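PDB 6AGQ: acetyl xylan esterase from Paenibacillus sp. R4, which probably hydrolyses acetyl esters on xylan and related acetylated sugars, as a cold-active esterase of the alpha/beta-hydrolase clan. Local coordinates for residues I146-Y152 with Q245-L250; G255-S260 with A284-A290; Y50-I55 with P102-L106; W73-P77 with F167-E173; F210-F214 with P225-I229. One frame throughout, in Å; residues are numbered along the deposited sequence.

Contact 1. Residues I146-Y152 with Q245-L250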
# COMPACT_ATOMS: atom_id res chain seq x y z
N ILE A 146 -12.24 -22.99 20.72
CA ILE A 146 -13.09 -23.06 19.53
C ILE A 146 -13.62 -24.44 19.17
O ILE A 146 -14.67 -24.54 18.48
CB ILE A 146 -12.45 -22.41 18.31
CG1 ILE A 146 -13.55 -22.02 17.29
CG2 ILE A 146 -11.35 -23.27 17.71
CD1 ILE A 146 -13.06 -21.00 16.29
N LEU A 147 -12.97 -25.50 19.65
CA LEU A 147 -13.46 -26.87 19.44
C LEU A 147 -14.60 -27.40 20.31
O LEU A 147 -15.14 -28.46 20.00
CB LEU A 147 -12.29 -27.84 19.43
CG LEU A 147 -11.33 -27.52 18.27
CD1 LEU A 147 -10.13 -28.48 18.34
CD2 LEU A 147 -12.00 -27.58 16.89
N ASP A 148 -15.02 -26.66 21.34
CA ASP A 148 -16.13 -27.07 22.18
C ASP A 148 -16.88 -25.84 22.70
O ASP A 148 -16.28 -25.05 23.39
CB ASP A 148 -15.57 -27.90 23.35
CG ASP A 148 -16.66 -28.41 24.34
OD1 ASP A 148 -17.90 -28.34 24.08
OD2 ASP A 148 -16.25 -28.91 25.43
N PRO A 149 -18.21 -25.71 22.43
CA PRO A 149 -18.89 -24.50 22.90
C PRO A 149 -18.90 -24.33 24.44
O PRO A 149 -18.98 -23.21 24.90
CB PRO A 149 -20.33 -24.64 22.37
CG PRO A 149 -20.48 -26.07 22.00
CD PRO A 149 -19.11 -26.59 21.67
N ALA A 150 -18.84 -25.42 25.19
CA ALA A 150 -18.79 -25.36 26.65
C ALA A 150 -17.60 -24.57 27.17
O ALA A 150 -17.71 -23.97 28.23
CB ALA A 150 -18.77 -26.76 27.26
N SER A 151 -16.48 -24.56 26.43
CA SER A 151 -15.26 -23.83 26.87
C SER A 151 -14.86 -22.64 25.98
O SER A 151 -13.79 -22.03 26.17
CB SER A 151 -14.09 -24.84 26.96
OG SER A 151 -13.77 -25.32 25.67
N TYR A 152 -15.73 -22.28 25.01
CA TYR A 152 -15.40 -21.26 24.06
C TYR A 152 -15.41 -19.83 24.67
O TYR A 152 -16.36 -19.49 25.37
CB TYR A 152 -16.34 -21.35 22.88
CG TYR A 152 -16.09 -20.28 21.81
CD1 TYR A 152 -14.91 -20.28 21.11
CD2 TYR A 152 -17.06 -19.29 21.53
CE1 TYR A 152 -14.68 -19.35 20.14
CE2 TYR A 152 -16.82 -18.32 20.56
CZ TYR A 152 -15.61 -18.35 19.87
OH TYR A 152 -15.32 -17.42 18.88
N GLN A 245 -16.98 -29.24 13.40
CA GLN A 245 -16.85 -28.82 14.79
C GLN A 245 -16.60 -27.31 14.93
O GLN A 245 -17.25 -26.66 15.75
CB GLN A 245 -15.78 -29.64 15.52
CG GLN A 245 -15.73 -29.50 17.05
CD GLN A 245 -17.09 -29.63 17.72
OE1 GLN A 245 -17.66 -30.72 17.72
NE2 GLN A 245 -17.64 -28.50 18.27
N VAL A 246 -15.74 -26.72 14.13
CA VAL A 246 -15.49 -25.26 14.27
C VAL A 246 -16.79 -24.45 14.11
O VAL A 246 -17.12 -23.69 15.00
CB VAL A 246 -14.38 -24.76 13.34
CG1 VAL A 246 -14.31 -23.24 13.35
CG2 VAL A 246 -13.03 -25.31 13.75
N TYR A 247 -17.58 -24.69 13.04
CA TYR A 247 -18.78 -23.90 12.80
C TYR A 247 -19.95 -24.34 13.66
O TYR A 247 -20.84 -23.52 13.93
CB TYR A 247 -19.15 -23.85 11.30
CG TYR A 247 -18.10 -23.08 10.50
CD1 TYR A 247 -17.89 -21.72 10.71
CD2 TYR A 247 -17.26 -23.71 9.59
CE1 TYR A 247 -16.92 -21.00 10.02
CE2 TYR A 247 -16.28 -23.00 8.90
CZ TYR A 247 -16.14 -21.66 9.09
OH TYR A 247 -15.15 -20.95 8.42
N ARG A 248 -19.99 -25.58 14.10
CA ARG A 248 -21.01 -25.96 15.10
C ARG A 248 -20.72 -25.28 16.47
O ARG A 248 -21.64 -24.82 17.10
CB ARG A 248 -21.16 -27.47 15.22
CG ARG A 248 -21.93 -27.91 16.47
CD ARG A 248 -22.26 -29.38 16.43
NE ARG A 248 -21.05 -30.19 16.55
CZ ARG A 248 -20.46 -30.89 15.57
NH1 ARG A 248 -19.36 -31.59 15.83
NH2 ARG A 248 -20.96 -30.90 14.32
N THR A 249 -19.46 -25.19 16.90
CA THR A 249 -19.10 -24.37 18.10
C THR A 249 -19.64 -22.96 17.95
O THR A 249 -20.31 -22.47 18.85
CB THR A 249 -17.58 -24.29 18.34
OG1 THR A 249 -17.09 -25.58 18.63
CG2 THR A 249 -17.17 -23.35 19.51
N LEU A 250 -19.38 -22.33 16.81
CA LEU A 250 -19.70 -20.92 16.61
C LEU A 250 -21.20 -20.63 16.45
O LEU A 250 -21.67 -19.49 16.77
CB LEU A 250 -18.89 -20.38 15.41
CG LEU A 250 -17.34 -20.35 15.60
CD1 LEU A 250 -16.57 -20.05 14.30
CD2 LEU A 250 -16.92 -19.34 16.63
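Thr249 of helix 243-251 meets Ile146 and Tyr152 in the loop that leads into helix 153-170. Its CB is directed at the loop, facing the Ile146 carbonyl. With OG1 anti to the carbonyl carbon (chi1 -64°), the hydroxyl OG1 donates a 2.6 Å hydrogen bond to Ile146 O, tilted 34° from the carbonyl plane. The same OG1 accepts a 3.0 Å bond from Gln245 NE2, one turn earlier, and lies in the plane of that amide, so two bonds fix the rotation of the hydroxyl. The methyl branch, Thr249 CG2, comes within 3.0 Å of Ile146 O, an oxygen thus closely approached by CB, OG1 and CG2, and lies 4.0 Å from Tyr152 CG, at the root of that ring. Apolar contacts flank this polar centre. Ile146 CD1 lies 3.9 Å from Val246 CG1, and Leu147 CD2 is 4.0 Å from Val246 CG2. Leu250 CD2 rests obliquely at the far end of the tyrosine, 3.6 Å from Tyr152 CZ, while Tyr152 OH is hydrogen-bonded to Met142 O. Trp232 of helix 226-236 packs on Ile146, Leu147 and Val246, and Phe214 of helix 214-219 reaches Leu250; the loop after strand 114-118 is thereby joined to the helices that follow strand 203-207.

Contact 2. Residues G255-S260 with A284-A290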
# COMPACT_ATOMS: atom_id res chain seq x y z
N GLY A 255 -24.99 -14.30 16.09
CA GLY A 255 -26.03 -13.27 16.19
C GLY A 255 -27.29 -13.50 15.34
O GLY A 255 -28.37 -13.09 15.72
N MET A 256 -27.14 -14.14 14.19
CA MET A 256 -28.29 -14.56 13.39
C MET A 256 -29.25 -15.52 14.14
O MET A 256 -30.47 -15.38 14.12
CB MET A 256 -27.74 -15.22 12.14
CG MET A 256 -28.76 -15.80 11.17
SD MET A 256 -27.82 -16.32 9.73
CE MET A 256 -27.22 -17.96 10.18
N ASN A 257 -28.68 -16.50 14.84
CA ASN A 257 -29.49 -17.34 15.73
C ASN A 257 -30.03 -16.60 16.97
O ASN A 257 -31.14 -16.94 17.39
CB ASN A 257 -28.68 -18.58 16.17
CG ASN A 257 -28.30 -19.44 15.01
OD1 ASN A 257 -29.06 -19.58 14.04
ND2 ASN A 257 -27.12 -20.04 15.09
N MET A 258 -29.24 -15.68 17.59
CA MET A 258 -29.78 -14.81 18.65
C MET A 258 -30.96 -13.94 18.18
O MET A 258 -31.99 -13.82 18.89
CB MET A 258 -28.71 -13.83 19.20
CG MET A 258 -27.51 -14.49 19.81
SD MET A 258 -28.06 -15.53 21.14
CE MET A 258 -26.49 -16.36 21.45
N ALA A 259 -30.79 -13.32 17.01
CA ALA A 259 -31.86 -12.45 16.38
C ALA A 259 -33.22 -13.11 16.30
O ALA A 259 -34.25 -12.48 16.48
CB ALA A 259 -31.47 -12.03 14.97
N SER A 260 -33.20 -14.41 16.08
CA SER A 260 -34.43 -15.22 15.98
C SER A 260 -35.21 -15.30 17.33
O SER A 260 -36.36 -15.67 17.35
CB SER A 260 -34.00 -16.61 15.49
OG SER A 260 -34.87 -17.58 15.96
N ALA A 284 -28.48 -10.64 7.32
CA ALA A 284 -28.87 -11.96 7.72
C ALA A 284 -29.44 -12.07 9.13
O ALA A 284 -30.46 -12.77 9.34
CB ALA A 284 -27.68 -12.91 7.58
N ALA A 285 -28.78 -11.46 10.12
CA ALA A 285 -29.38 -11.32 11.47
C ALA A 285 -30.64 -10.40 11.49
O ALA A 285 -31.70 -10.82 11.99
CB ALA A 285 -28.34 -10.85 12.52
N TYR A 286 -30.54 -9.18 10.94
CA TYR A 286 -31.71 -8.23 10.81
C TYR A 286 -32.96 -8.93 10.25
O TYR A 286 -34.03 -8.82 10.80
CB TYR A 286 -31.33 -7.03 9.89
CG TYR A 286 -32.44 -6.00 9.70
CD1 TYR A 286 -32.75 -5.14 10.74
CD2 TYR A 286 -33.19 -5.91 8.52
CE1 TYR A 286 -33.74 -4.22 10.64
CE2 TYR A 286 -34.21 -4.97 8.40
CZ TYR A 286 -34.47 -4.12 9.48
OH TYR A 286 -35.46 -3.12 9.52
N ASN A 287 -32.79 -9.74 9.23
CA ASN A 287 -33.96 -10.39 8.58
C ASN A 287 -34.54 -11.57 9.37
O ASN A 287 -35.60 -12.09 8.98
CB ASN A 287 -33.60 -10.81 7.14
CG ASN A 287 -33.51 -9.63 6.21
OD1 ASN A 287 -34.21 -8.66 6.40
ND2 ASN A 287 -32.63 -9.70 5.23
N HIS A 288 -33.88 -11.97 10.45
CA HIS A 288 -34.38 -12.95 11.41
C HIS A 288 -34.91 -12.39 12.74
O HIS A 288 -35.43 -13.11 13.54
CB HIS A 288 -33.25 -13.99 11.72
CG HIS A 288 -33.15 -15.07 10.71
ND1 HIS A 288 -32.12 -15.14 9.79
CD2 HIS A 288 -33.97 -16.12 10.44
CE1 HIS A 288 -32.29 -16.20 9.02
NE2 HIS A 288 -33.41 -16.81 9.39
N LEU A 289 -34.80 -11.11 12.97
CA LEU A 289 -35.36 -10.49 14.19
C LEU A 289 -36.84 -10.84 14.26
O LEU A 289 -37.51 -10.80 13.25
CB LEU A 289 -35.17 -8.99 14.15
CG LEU A 289 -33.70 -8.51 14.28
CD1 LEU A 289 -33.64 -7.04 14.02
CD2 LEU A 289 -33.11 -8.79 15.65
N ALA A 290 -37.31 -11.23 15.43
CA ALA A 290 -38.69 -11.62 15.62
C ALA A 290 -39.58 -10.37 15.91
O ALA A 290 -40.75 -10.34 15.51
CB ALA A 290 -38.80 -12.66 16.74
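Met256 and His288 cross at a slant, Met256 CG passing 3.7 Å from His288 ND1. The methionine runs straight out as far as its sulfur (chi1 177°, chi2 174°), and this carries SD along the other segment to a point 4.0 Å from Ala284 CB. SD also stands obliquely to the imidazole, 5.2 Å from the centroid of the His288 ring. The ring itself is fixed within its own segment: His288 ND1 donates a fairly straight bond (158°) of 2.9 Å to Ala284 O, nearly in the ring plane, beside the type I beta turn from Tyr286 to Leu289 near the end of helix 279-286. A leucine in place of His288 would probably leave Ala284 O without this donor and the turn freer to shift against Met256. Helix 279-286 is the crossover between parallel strands 265-271 and 293-298, a beta-alpha-beta unit of the alpha/beta-hydrolase fold, and helix 255-259 leads into the first of these strands. Small side chains let the backbones come close: Ala259 CB points at the other segment, 3.7 Å from Leu289 CD2 and beside Ala285 CB. Beyond it the two segments exchange CA-H...O contacts, from Leu289 CA to Ala259 O at 3.2 Å and from Ser260 CA to His288 O at 3.4 Å, next to a weak hydrogen bond from Ala290 N to Ala259 O.

Contact 3. Residues Y50-I55 with P102-L106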
# COMPACT_ATOMS: atom_id res chain seq x y z
N TYR A 50 -14.56 14.79 39.03
CA TYR A 50 -14.60 14.64 37.59
C TYR A 50 -15.08 16.03 37.21
O TYR A 50 -15.83 16.64 37.99
CB TYR A 50 -15.62 13.57 37.12
CG TYR A 50 -15.44 13.13 35.71
CD1 TYR A 50 -14.37 12.32 35.36
CD2 TYR A 50 -16.29 13.53 34.69
CE1 TYR A 50 -14.17 11.89 34.06
CE2 TYR A 50 -16.10 13.10 33.35
CZ TYR A 50 -15.02 12.28 33.02
OH TYR A 50 -14.73 11.79 31.70
N PRO A 51 -14.68 16.54 36.03
CA PRO A 51 -15.14 17.91 35.66
C PRO A 51 -16.66 18.10 35.47
O PRO A 51 -17.18 19.13 35.83
CB PRO A 51 -14.40 18.17 34.34
CG PRO A 51 -13.27 17.19 34.32
CD PRO A 51 -13.75 15.97 35.04
N LEU A 52 -17.37 17.12 34.89
CA LEU A 52 -18.85 17.14 34.81
C LEU A 52 -19.48 16.92 36.19
O LEU A 52 -19.36 15.84 36.76
CB LEU A 52 -19.40 16.07 33.85
CG LEU A 52 -19.60 16.35 32.36
CD1 LEU A 52 -18.87 17.59 31.84
CD2 LEU A 52 -19.20 15.13 31.54
N LYS A 53 -20.10 17.96 36.71
CA LYS A 53 -20.87 17.91 37.95
C LYS A 53 -22.39 17.74 37.71
O LYS A 53 -23.09 17.50 38.65
CB LYS A 53 -20.57 19.14 38.80
CG LYS A 53 -20.97 19.03 40.26
CD LYS A 53 -20.12 19.91 41.19
CE LYS A 53 -20.95 20.69 42.22
NZ LYS A 53 -21.64 21.84 41.56
N SER A 54 -22.88 17.76 36.48
CA SER A 54 -24.29 17.43 36.17
C SER A 54 -24.68 15.91 36.22
O SER A 54 -25.86 15.56 36.06
CB SER A 54 -24.68 18.02 34.80
OG SER A 54 -24.19 17.26 33.69
N ILE A 55 -23.70 15.04 36.40
CA ILE A 55 -23.90 13.62 36.47
C ILE A 55 -23.16 13.06 37.71
O ILE A 55 -22.17 13.64 38.15
CB ILE A 55 -23.38 12.92 35.18
CG1 ILE A 55 -21.88 13.15 34.97
CG2 ILE A 55 -24.14 13.42 33.96
CD1 ILE A 55 -21.30 12.38 33.76
N PRO A 102 -15.93 8.02 31.14
CA PRO A 102 -17.31 8.33 31.51
C PRO A 102 -17.99 9.45 30.71
O PRO A 102 -19.22 9.42 30.53
CB PRO A 102 -17.19 8.75 32.99
CG PRO A 102 -15.85 8.26 33.45
CD PRO A 102 -14.98 8.16 32.26
N ASN A 103 -17.23 10.42 30.19
CA ASN A 103 -17.84 11.51 29.36
C ASN A 103 -18.59 10.99 28.11
O ASN A 103 -19.49 11.66 27.62
CB ASN A 103 -16.78 12.54 28.90
CG ASN A 103 -15.72 11.92 28.01
OD1 ASN A 103 -14.88 11.20 28.47
ND2 ASN A 103 -15.82 12.13 26.72
N GLU A 104 -18.24 9.81 27.62
CA GLU A 104 -18.96 9.17 26.52
C GLU A 104 -20.33 8.65 26.88
O GLU A 104 -21.06 8.22 25.99
CB GLU A 104 -18.17 7.96 26.02
CG GLU A 104 -16.75 8.24 25.50
CD GLU A 104 -16.07 6.93 25.12
OE1 GLU A 104 -16.81 5.99 24.71
OE2 GLU A 104 -14.82 6.82 25.25
N LEU A 105 -20.69 8.61 28.15
CA LEU A 105 -22.03 8.25 28.57
C LEU A 105 -22.89 9.48 28.93
O LEU A 105 -24.07 9.35 29.22
CB LEU A 105 -21.94 7.31 29.76
CG LEU A 105 -21.08 6.06 29.55
CD1 LEU A 105 -20.99 5.20 30.81
CD2 LEU A 105 -21.66 5.24 28.39
N LEU A 106 -22.30 10.67 28.90
CA LEU A 106 -23.03 11.93 29.19
C LEU A 106 -24.35 12.18 28.42
O LEU A 106 -25.33 12.63 28.98
CB LEU A 106 -22.08 13.13 28.96
CG LEU A 106 -22.74 14.51 28.89
CD1 LEU A 106 -23.46 14.88 30.21
CD2 LEU A 106 -21.65 15.52 28.53
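Tyr50 sends its hydroxyl across to the start of segment 102-106, where Asn103 N donates a weak, bent hydrogen bond (134°) of 3.2 Å to Tyr50 OH. Swung away from its own backbone N (chi1 -164°), the ring reaches Pro102 obliquely, Tyr50 CE1 lying 4.0 Å from Pro102 CG. The Asn103 amide crosses the tyrosine with its plane only 16° from that of the ring. Next in the chain, Leu52 directs CD2 at Leu106, 3.9 Å from Leu106 CD2, the two side chains meeting at about a right angle. Ser54 is a more distant neighbour of Leu106. Ile55, which opens strand 55-63, sets CG2 4.1 Å from Leu106 CD1, so the two methyls of Leu106 are divided between Ile55 and Leu52. Leu106 packs on Leu106 of the second subunit, and Leu52 on Met314 of that subunit. Two loops of the alpha/beta-hydrolase domain, before strand 55-63 and before helix 106-110, thus pack together and form part of the surface that meets the second subunit in the six-chain assembly.

Contact 4. Residues W73-P77 with F167-E173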
# COMPACT_ATOMS: atom_id res chain seq x y z
N TRP A 73 -18.28 1.50 34.19
CA TRP A 73 -18.61 2.84 34.57
C TRP A 73 -20.13 2.89 34.55
O TRP A 73 -20.70 2.52 33.57
CB TRP A 73 -18.09 3.89 33.59
CG TRP A 73 -16.63 4.09 33.43
CD1 TRP A 73 -15.94 3.96 32.29
CD2 TRP A 73 -15.70 4.56 34.42
NE1 TRP A 73 -14.63 4.30 32.49
CE2 TRP A 73 -14.44 4.65 33.79
CE3 TRP A 73 -15.80 4.88 35.76
CZ2 TRP A 73 -13.25 5.05 34.48
CZ3 TRP A 73 -14.63 5.31 36.46
CH2 TRP A 73 -13.38 5.37 35.80
N TYR A 74 -20.72 3.41 35.62
CA TYR A 74 -22.16 3.57 35.76
C TYR A 74 -22.38 5.06 35.99
O TYR A 74 -21.72 5.65 36.82
CB TYR A 74 -22.68 2.77 36.96
CG TYR A 74 -24.16 2.97 37.26
CD1 TYR A 74 -25.13 2.56 36.33
CD2 TYR A 74 -24.59 3.47 38.46
CE1 TYR A 74 -26.47 2.70 36.55
CE2 TYR A 74 -25.97 3.63 38.72
CZ TYR A 74 -26.90 3.25 37.75
OH TYR A 74 -28.25 3.39 37.95
N VAL A 75 -23.23 5.66 35.21
CA VAL A 75 -23.43 7.11 35.16
C VAL A 75 -24.93 7.38 35.28
O VAL A 75 -25.78 6.70 34.60
CB VAL A 75 -22.88 7.70 33.82
CG1 VAL A 75 -23.14 9.16 33.74
CG2 VAL A 75 -21.38 7.48 33.68
N THR A 76 -25.28 8.33 36.14
CA THR A 76 -26.69 8.83 36.25
C THR A 76 -26.76 10.37 36.33
O THR A 76 -25.77 11.01 36.77
CB THR A 76 -27.46 8.28 37.48
OG1 THR A 76 -27.08 8.99 38.64
CG2 THR A 76 -27.15 6.84 37.71
N PRO A 77 -27.91 10.95 35.92
CA PRO A 77 -28.11 12.37 36.23
C PRO A 77 -27.89 12.63 37.73
O PRO A 77 -28.25 11.78 38.54
CB PRO A 77 -29.56 12.60 35.87
CG PRO A 77 -30.01 11.42 35.07
CD PRO A 77 -29.16 10.29 35.52
N PHE A 167 -26.83 -6.35 37.06
CA PHE A 167 -26.31 -5.16 37.78
C PHE A 167 -27.25 -3.97 37.65
O PHE A 167 -27.64 -3.37 38.68
CB PHE A 167 -24.93 -4.73 37.33
CG PHE A 167 -24.45 -3.44 38.00
CD1 PHE A 167 -23.93 -3.46 39.29
CD2 PHE A 167 -24.59 -2.19 37.34
CE1 PHE A 167 -23.54 -2.27 39.90
CE2 PHE A 167 -24.18 -1.00 37.93
CZ PHE A 167 -23.65 -1.03 39.21
N VAL A 168 -27.64 -3.59 36.43
CA VAL A 168 -28.49 -2.42 36.34
C VAL A 168 -29.82 -2.66 37.03
O VAL A 168 -30.35 -1.71 37.63
CB VAL A 168 -28.66 -1.81 34.92
CG1 VAL A 168 -27.31 -1.34 34.40
CG2 VAL A 168 -29.38 -2.70 33.91
N CYS A 169 -30.37 -3.88 36.96
CA CYS A 169 -31.66 -4.17 37.63
C CYS A 169 -31.57 -4.16 39.17
O CYS A 169 -32.51 -3.80 39.85
CB CYS A 169 -32.24 -5.49 37.17
SG CYS A 169 -32.83 -5.34 35.49
N SER A 170 -30.40 -4.51 39.69
CA SER A 170 -30.13 -4.28 41.12
C SER A 170 -30.04 -2.81 41.58
O SER A 170 -30.08 -2.56 42.80
CB SER A 170 -28.84 -4.99 41.53
OG SER A 170 -27.71 -4.21 41.13
N ARG A 171 -29.91 -1.83 40.68
CA ARG A 171 -29.91 -0.40 41.10
C ARG A 171 -31.34 0.01 41.41
O ARG A 171 -32.24 -0.20 40.62
CB ARG A 171 -29.30 0.54 40.05
CG ARG A 171 -27.90 0.16 39.55
CD ARG A 171 -26.85 0.16 40.67
NE ARG A 171 -26.69 -1.15 41.31
CZ ARG A 171 -26.00 -1.41 42.42
NH1 ARG A 171 -25.35 -0.46 43.06
NH2 ARG A 171 -25.91 -2.65 42.87
N GLU A 172 -31.57 0.58 42.58
CA GLU A 172 -32.95 0.88 42.98
C GLU A 172 -33.58 2.00 42.15
O GLU A 172 -34.76 1.95 41.86
CB GLU A 172 -33.02 1.17 44.48
CG GLU A 172 -32.69 -0.09 45.31
CD GLU A 172 -33.77 -1.21 45.28
OE1 GLU A 172 -34.96 -0.97 44.91
OE2 GLU A 172 -33.38 -2.36 45.64
N GLU A 173 -32.78 2.96 41.70
CA GLU A 173 -33.25 4.03 40.83
C GLU A 173 -33.66 3.58 39.41
O GLU A 173 -34.40 4.30 38.73
CB GLU A 173 -32.22 5.18 40.76
CG GLU A 173 -30.90 4.86 40.05
CD GLU A 173 -29.80 4.22 40.95
OE1 GLU A 173 -30.12 3.76 42.12
OE2 GLU A 173 -28.62 4.14 40.47
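Tyr74 divides this contact between a close aromatic half and a polar half nearer the surface. On the packed side, Phe167 of helix 153-170 turns its edge to the face of Tyr74 in a T-shaped pair, the ring centroids 5.6 Å apart and the planes at 86°. The touching atom is Phe167 CE2, 4.0 Å from Tyr74 CD1. Val60 of strand 55-63 packs on both rings, and Leu116 of strand 114-118 on Phe167. The far end of Tyr74, carried across by an extended first torsion (chi1 175°), meets partly exposed residues. Tyr74 OH donates a 2.7 Å bond to Glu173 OE2, which lies in the plane of the tyrosine ring while the hydroxyl approaches from 37° out of the carboxylate plane. Arg171 CG passes obliquely, 3.6 Å from Tyr74 OH. Its guanidinium is laid against Phe167, with Phe167 CE1 3.5 Å above the centre of its plane, and grips Ser170 OG side-on through NE and NH2, which keeps the group from turning. A leucine at Tyr74 would probably leave the Glu173 carboxylate without its hydroxyl partner and the edge of Phe167 without an aromatic face. Strand 69-77 and helix 153-170 are here joined in the way the alpha/beta-hydrolase fold packs helices against its central sheet.

Contact 5. Residues F210-F214 with P225-I229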
# COMPACT_ATOMS: atom_id res chain seq x y z
N PHE A 210 -20.77 -7.51 14.62
CA PHE A 210 -19.81 -8.60 14.48
C PHE A 210 -20.42 -9.83 15.11
O PHE A 210 -21.53 -9.75 15.70
CB PHE A 210 -18.51 -8.14 15.17
CG PHE A 210 -17.39 -9.10 15.11
CD1 PHE A 210 -16.81 -9.45 13.91
CD2 PHE A 210 -16.85 -9.61 16.29
CE1 PHE A 210 -15.74 -10.34 13.86
CE2 PHE A 210 -15.81 -10.51 16.24
CZ PHE A 210 -15.27 -10.89 15.02
N LEU A 211 -19.79 -11.00 14.91
CA LEU A 211 -20.32 -12.27 15.44
C LEU A 211 -21.62 -12.73 14.78
O LEU A 211 -22.45 -13.40 15.43
CB LEU A 211 -20.51 -12.27 16.97
CG LEU A 211 -19.39 -11.58 17.78
CD1 LEU A 211 -19.76 -11.19 19.22
CD2 LEU A 211 -18.15 -12.46 17.74
N CYS A 212 -21.80 -12.43 13.50
CA CYS A 212 -23.01 -12.83 12.76
C CYS A 212 -22.59 -13.61 11.53
O CYS A 212 -21.61 -13.28 10.88
CB CYS A 212 -23.89 -11.64 12.31
SG CYS A 212 -24.57 -10.60 13.66
N HIS A 213 -23.39 -14.62 11.23
CA HIS A 213 -23.26 -15.46 10.08
C HIS A 213 -21.82 -15.89 9.83
O HIS A 213 -21.26 -15.59 8.77
CB HIS A 213 -23.92 -14.72 8.89
CG HIS A 213 -24.32 -15.61 7.78
ND1 HIS A 213 -24.31 -16.99 7.88
CD2 HIS A 213 -24.78 -15.34 6.53
CE1 HIS A 213 -24.71 -17.53 6.74
NE2 HIS A 213 -24.99 -16.54 5.90
N PHE A 214 -21.21 -16.54 10.85
CA PHE A 214 -19.77 -16.88 10.87
C PHE A 214 -19.15 -17.52 9.61
O PHE A 214 -18.07 -17.13 9.18
CB PHE A 214 -19.41 -17.78 12.05
CG PHE A 214 -19.32 -17.05 13.38
CD1 PHE A 214 -18.25 -16.20 13.66
CD2 PHE A 214 -20.29 -17.25 14.35
CE1 PHE A 214 -18.14 -15.56 14.88
CE2 PHE A 214 -20.20 -16.61 15.57
CZ PHE A 214 -19.12 -15.75 15.83
N PRO A 225 -11.14 -9.14 12.89
CA PRO A 225 -11.08 -10.38 13.72
C PRO A 225 -11.60 -11.68 13.07
O PRO A 225 -11.15 -12.77 13.47
CB PRO A 225 -11.95 -10.02 14.96
CG PRO A 225 -12.62 -8.69 14.66
CD PRO A 225 -11.90 -8.04 13.52
N TYR A 226 -12.52 -11.61 12.11
CA TYR A 226 -12.87 -12.82 11.37
C TYR A 226 -11.65 -13.55 10.74
O TYR A 226 -11.66 -14.77 10.62
CB TYR A 226 -13.91 -12.55 10.32
CG TYR A 226 -15.28 -12.23 10.81
CD1 TYR A 226 -15.99 -13.13 11.61
CD2 TYR A 226 -15.91 -11.05 10.43
CE1 TYR A 226 -17.27 -12.85 12.05
CE2 TYR A 226 -17.23 -10.76 10.84
CZ TYR A 226 -17.90 -11.65 11.68
OH TYR A 226 -19.20 -11.41 12.08
N VAL A 227 -10.59 -12.83 10.40
CA VAL A 227 -9.39 -13.43 9.88
C VAL A 227 -8.72 -14.45 10.86
O VAL A 227 -8.06 -15.38 10.40
CB VAL A 227 -8.39 -12.34 9.38
CG1 VAL A 227 -7.56 -11.78 10.50
CG2 VAL A 227 -7.44 -12.91 8.34
N GLU A 228 -8.89 -14.29 12.18
CA GLU A 228 -8.35 -15.24 13.18
C GLU A 228 -8.93 -16.64 12.93
O GLU A 228 -8.26 -17.63 13.10
CB GLU A 228 -8.71 -14.79 14.60
CG GLU A 228 -8.08 -13.47 15.05
CD GLU A 228 -8.52 -13.01 16.46
OE1 GLU A 228 -8.79 -13.86 17.33
OE2 GLU A 228 -8.58 -11.79 16.75
N ILE A 229 -10.17 -16.73 12.50
CA ILE A 229 -10.75 -18.06 12.20
C ILE A 229 -10.06 -18.69 11.00
O ILE A 229 -9.76 -19.88 11.02
CB ILE A 229 -12.24 -17.94 12.00
CG1 ILE A 229 -12.92 -17.59 13.34
CG2 ILE A 229 -12.81 -19.23 11.57
CD1 ILE A 229 -14.29 -17.02 13.15
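Tyr226, Phe210 and Phe214 supply most of this buried contact, which sets helix 226-236 against the loop after strand 203-207 of the alpha/beta-hydrolase sheet. Phe210 also touches Ser185 and shares a backbone hydrogen bond with it, and Ser185 lies in a GxSxG sequence consistent with the nucleophile elbow of this fold. The Phe210 side chain runs out with CG anti to the backbone N (chi1 -179°), antiparallel to the Tyr226 side chain. It presents its edge to the tyrosine face, the centroids 4.3 Å apart and the planes inclined at 50°. Packing is tight: Phe210 CE1 stands over the middle of the Tyr226 ring, and Phe210 CD1 is 3.3 Å from Tyr226 CZ. The outer end of Phe210 leans on Pro225, CZ lying 3.4 Å from Pro225 CB. Beyond the stack, Tyr226 OH accepts a nearly straight bond (161°) of 3.1 Å from Cys212 N, so Tyr226 holds the loop by its backbone through the hydroxyl and by the Phe210 side chain through the ring face. Phe214, whose side chain is about 4 Å from a bound zinc ion, crosses the tyrosine at about a right angle. Its CD1 comes in at the ring edge, in plane, 3.8 Å from Tyr226 CE1. The same atom, Phe214 CD1, also meets Ile229 CD1 at 4.1 Å.

Overall arrangement
Contacts 1, 2 and 5 gather on the side of the helices after strand 203-207, whereas contacts 3 and 4 lie at the N-terminal strands, contact 3 about 41 Å from contact 1 between centres. Contact 5 touches both its neighbours: Ile229 packs on Leu250 of contact 1, and Gly255 of contact 2 probably hydrogen-bonds to Leu211. Contacts 3 and 4 meet through Ile55, Pro102 and strand 69-77. Contacts 2, 4 and 5 are buried, contacts 1 and 3 only partly so. Aromatic stacking dominates 4 and 5, threonine-to-carbonyl bonding marks 1, close backbones mark 2, and contact 3 alone meets another subunit.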